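Local coordinates for protein O-ureido-L-serine synthase (Streptomyces lavendulae, PDB 3X43) that joins hydroxyurea to O-acetyl-L-serine to make O-ureido-L-serine for D-cycloserine biosynthesis, using pyridoxal 5'-phosphate as cofactor, at residues 31-36 and 288-293. Sequence-based numbering, arbitrary orientation.
Sequences VKVESF and AMLPDT. With PLP (pyridoxal-5'-phosphate), chain J.
Lys-32 N donates to Ala-288 O at 2.9 Å, and Leu-290 N returns a bond to Lys-32 O at 2.8 Å; Lys-32 thus bonds to the residues on either side of its register partner Met-289, which with a 20° angle between the strand axes identifies a parallel pair. A third bond, Glu-34 N to Leu-290 O (2.9 Å), carries the ladder one step past the strand 31-33 into the 3-10 segment 34-36.

Apolar contacts divide between the faces of the sheet. On one, the side chains of Leu-290 and Val-31 cross at about a right angle, Leu-290 CD2 packing tightly on Val-31 CG1, and Leu-290 CD2 also meets Val-33 CG2 at 4.0 Å. Helix 264-279 packs against Ala-288 and Leu-290 here. On the other face Met-289 runs alongside Lys-32, Met-289 SD 3.9 Å from Lys-32 CB, and bends at chi2 and chi3 (-68° and -54°) to bring Met-289 CE to 3.8 Å from Glu-34 CG.

The polar ends lead elsewhere: Lys-32 NZ forms a salt bridge with Glu-159, while Glu-34 OE1 is hydrogen-bonded to Thr-14 OG1 and OE2 forms a salt bridge with Arg-45 NE. Beyond the strand 284-290, Pro-291 CB lies 3.4 Å from PLP N1, and Asp-292 OD2, hydrogen-bonded to Tyr-297 and Asn-73, sits 3.3 Å from PLP C2A. The turn after strand 284-290 thus reaches the cofactor while strand 27-33 flanks that strand in the parallel part of the sheet, as in type II PLP enzymes of the cysteine synthase family.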
loop_
_atom_site.group_PDB
_atom_site.type_symbol
_atom_site.label_atom_id
_atom_site.label_comp_id
_atom_site.label_asym_id
_atom_site.label_seq_id
_atom_site.Cartn_x
_atom_site.Cartn_y
_atom_site.Cartn_z
ATOM N N VAL B 31 4.882 -17.413 -4.283
ATOM C CA VAL B 31 5.338 -17.038 -5.596
ATOM C C VAL B 31 5.286 -15.521 -5.834
ATOM O O VAL B 31 4.338 -14.860 -5.416
ATOM C CB VAL B 31 4.481 -17.845 -6.593
ATOM C CG1 VAL B 31 3.435 -16.970 -7.261
ATOM C CG2 VAL B 31 5.375 -18.577 -7.550
ATOM N N LYS B 32 6.321 -14.976 -6.482
ATOM C CA LYS B 32 6.399 -13.535 -6.786
ATOM C C LYS B 32 6.009 -13.262 -8.240
ATOM O O LYS B 32 6.726 -13.638 -9.158
ATOM C CB LYS B 32 7.815 -13.010 -6.528
ATOM C CG LYS B 32 7.880 -11.493 -6.305
ATOM C CD LYS B 32 8.988 -11.135 -5.336
ATOM C CE LYS B 32 9.326 -9.659 -5.372
ATOM N NZ LYS B 32 8.162 -8.789 -5.045
ATOM N N VAL B 33 4.877 -12.595 -8.447
ATOM C CA VAL B 33 4.372 -12.315 -9.793
ATOM C C VAL B 33 4.885 -11.007 -10.405
ATOM O O VAL B 33 4.345 -9.940 -10.147
ATOM C CB VAL B 33 2.818 -12.296 -9.786
ATOM C CG1 VAL B 33 2.273 -12.531 -11.172
ATOM C CG2 VAL B 33 2.304 -13.345 -8.829
ATOM N N GLU B 34 5.916 -11.101 -11.239
ATOM C CA GLU B 34 6.483 -9.916 -11.871
ATOM C C GLU B 34 5.688 -9.420 -13.069
ATOM O O GLU B 34 6.059 -8.431 -13.700
ATOM C CB GLU B 34 7.929 -10.178 -12.278
ATOM C CG GLU B 34 8.883 -10.272 -11.081
ATOM C CD GLU B 34 9.103 -8.925 -10.391
ATOM O OE1 GLU B 34 9.044 -8.873 -9.147
ATOM O OE2 GLU B 34 9.336 -7.919 -11.091
ATOM N N SER B 35 4.590 -10.098 -13.377
ATOM C CA SER B 35 3.740 -9.701 -14.492
ATOM C C SER B 35 2.893 -8.508 -14.067
ATOM O O SER B 35 2.231 -7.870 -14.895
ATOM C CB SER B 35 2.822 -10.859 -14.915
ATOM O OG SER B 35 1.942 -11.237 -13.868
ATOM N N PHE B 36 2.909 -8.210 -12.774
ATOM C CA PHE B 36 2.141 -7.085 -12.280
ATOM C C PHE B 36 2.784 -5.755 -12.687
ATOM O O PHE B 36 2.142 -4.712 -12.625
ATOM C CB PHE B 36 1.989 -7.178 -10.763
ATOM C CG PHE B 36 0.785 -7.968 -10.331
ATOM C CD1 PHE B 36 -0.454 -7.349 -10.181
ATOM C CD2 PHE B 36 0.878 -9.335 -10.107
ATOM C CE1 PHE B 36 -1.585 -8.076 -9.816
ATOM C CE2 PHE B 36 -0.255 -10.078 -9.739
ATOM C CZ PHE B 36 -1.481 -9.447 -9.595
ATOM N N ALA B 288 9.389 -18.721 -5.112
ATOM C CA ALA B 288 9.796 -18.850 -6.498
ATOM C C ALA B 288 9.459 -17.565 -7.257
ATOM O O ALA B 288 8.433 -16.938 -6.989
ATOM C CB ALA B 288 9.084 -20.037 -7.131
ATOM N N MET B 289 10.327 -17.182 -8.193
ATOM C CA MET B 289 10.130 -15.975 -9.007
ATOM C C MET B 289 9.364 -16.286 -10.290
ATOM O O MET B 289 9.720 -17.203 -11.017
ATOM C CB MET B 289 11.477 -15.351 -9.403
ATOM C CG MET B 289 12.292 -14.750 -8.260
ATOM S SD MET B 289 11.565 -13.271 -7.514
ATOM C CE MET B 289 11.316 -12.196 -8.929
ATOM N N LEU B 290 8.327 -15.498 -10.566
ATOM C CA LEU B 290 7.496 -15.635 -11.764
ATOM C C LEU B 290 7.846 -14.385 -12.594
ATOM O O LEU B 290 7.203 -13.346 -12.474
ATOM C CB LEU B 290 6.019 -15.608 -11.368
ATOM C CG LEU B 290 5.299 -16.931 -11.116
ATOM C CD1 LEU B 290 6.152 -17.851 -10.267
ATOM C CD2 LEU B 290 3.973 -16.647 -10.446
ATOM N N PRO B 291 8.838 -14.496 -13.479
ATOM C CA PRO B 291 9.269 -13.356 -14.298
ATOM C C PRO B 291 8.328 -12.615 -15.239
ATOM O O PRO B 291 8.506 -11.417 -15.451
ATOM C CB PRO B 291 10.511 -13.892 -15.029
ATOM C CG PRO B 291 10.915 -15.137 -14.243
ATOM C CD PRO B 291 9.613 -15.710 -13.789
ATOM N N ASP B 292 7.336 -13.280 -15.813
ATOM C CA ASP B 292 6.471 -12.560 -16.734
ATOM C C ASP B 292 5.120 -13.197 -16.986
ATOM O O ASP B 292 4.841 -14.296 -16.494
ATOM C CB ASP B 292 7.200 -12.331 -18.070
ATOM C CG ASP B 292 7.431 -13.626 -18.873
ATOM O OD1 ASP B 292 7.103 -14.734 -18.393
ATOM O OD2 ASP B 292 7.949 -13.521 -20.008
ATOM N N THR B 293 4.282 -12.489 -17.740
ATOM C CA THR B 293 2.944 -12.971 -18.067
ATOM C C THR B 293 2.980 -13.998 -19.192
ATOM O O THR B 293 3.730 -13.849 -20.161
ATOM C CB THR B 293 2.009 -11.829 -18.507
ATOM O OG1 THR B 293 0.796 -12.385 -19.022
ATOM C CG2 THR B 293 2.656 -10.980 -19.590
HETATM N N1 PLP J . 12.643 -15.080 -17.389
HETATM C C2 PLP J . 12.208 -14.158 -18.346
HETATM C C2A PLP J . 10.996 -14.428 -19.212
HETATM C C3 PLP J . 12.924 -13.000 -18.468
HETATM O O3 PLP J . 12.531 -12.038 -19.324
HETATM C C4 PLP J . 14.060 -12.805 -17.639
HETATM C C4A PLP J . 14.849 -11.435 -17.733
HETATM C C5 PLP J . 14.438 -13.806 -16.701
HETATM C C6 PLP J . 13.714 -14.902 -16.600
HETATM C C5A PLP J . 15.740 -13.779 -15.903
HETATM O O4P PLP J . 15.864 -12.650 -15.029
HETATM P P PLP J . 17.242 -11.885 -14.787
HETATM O O1P PLP J . 17.643 -11.337 -16.079
HETATM O O2P PLP J . 16.989 -10.835 -13.806
HETATM O O3P PLP J . 18.193 -12.872 -14.281
#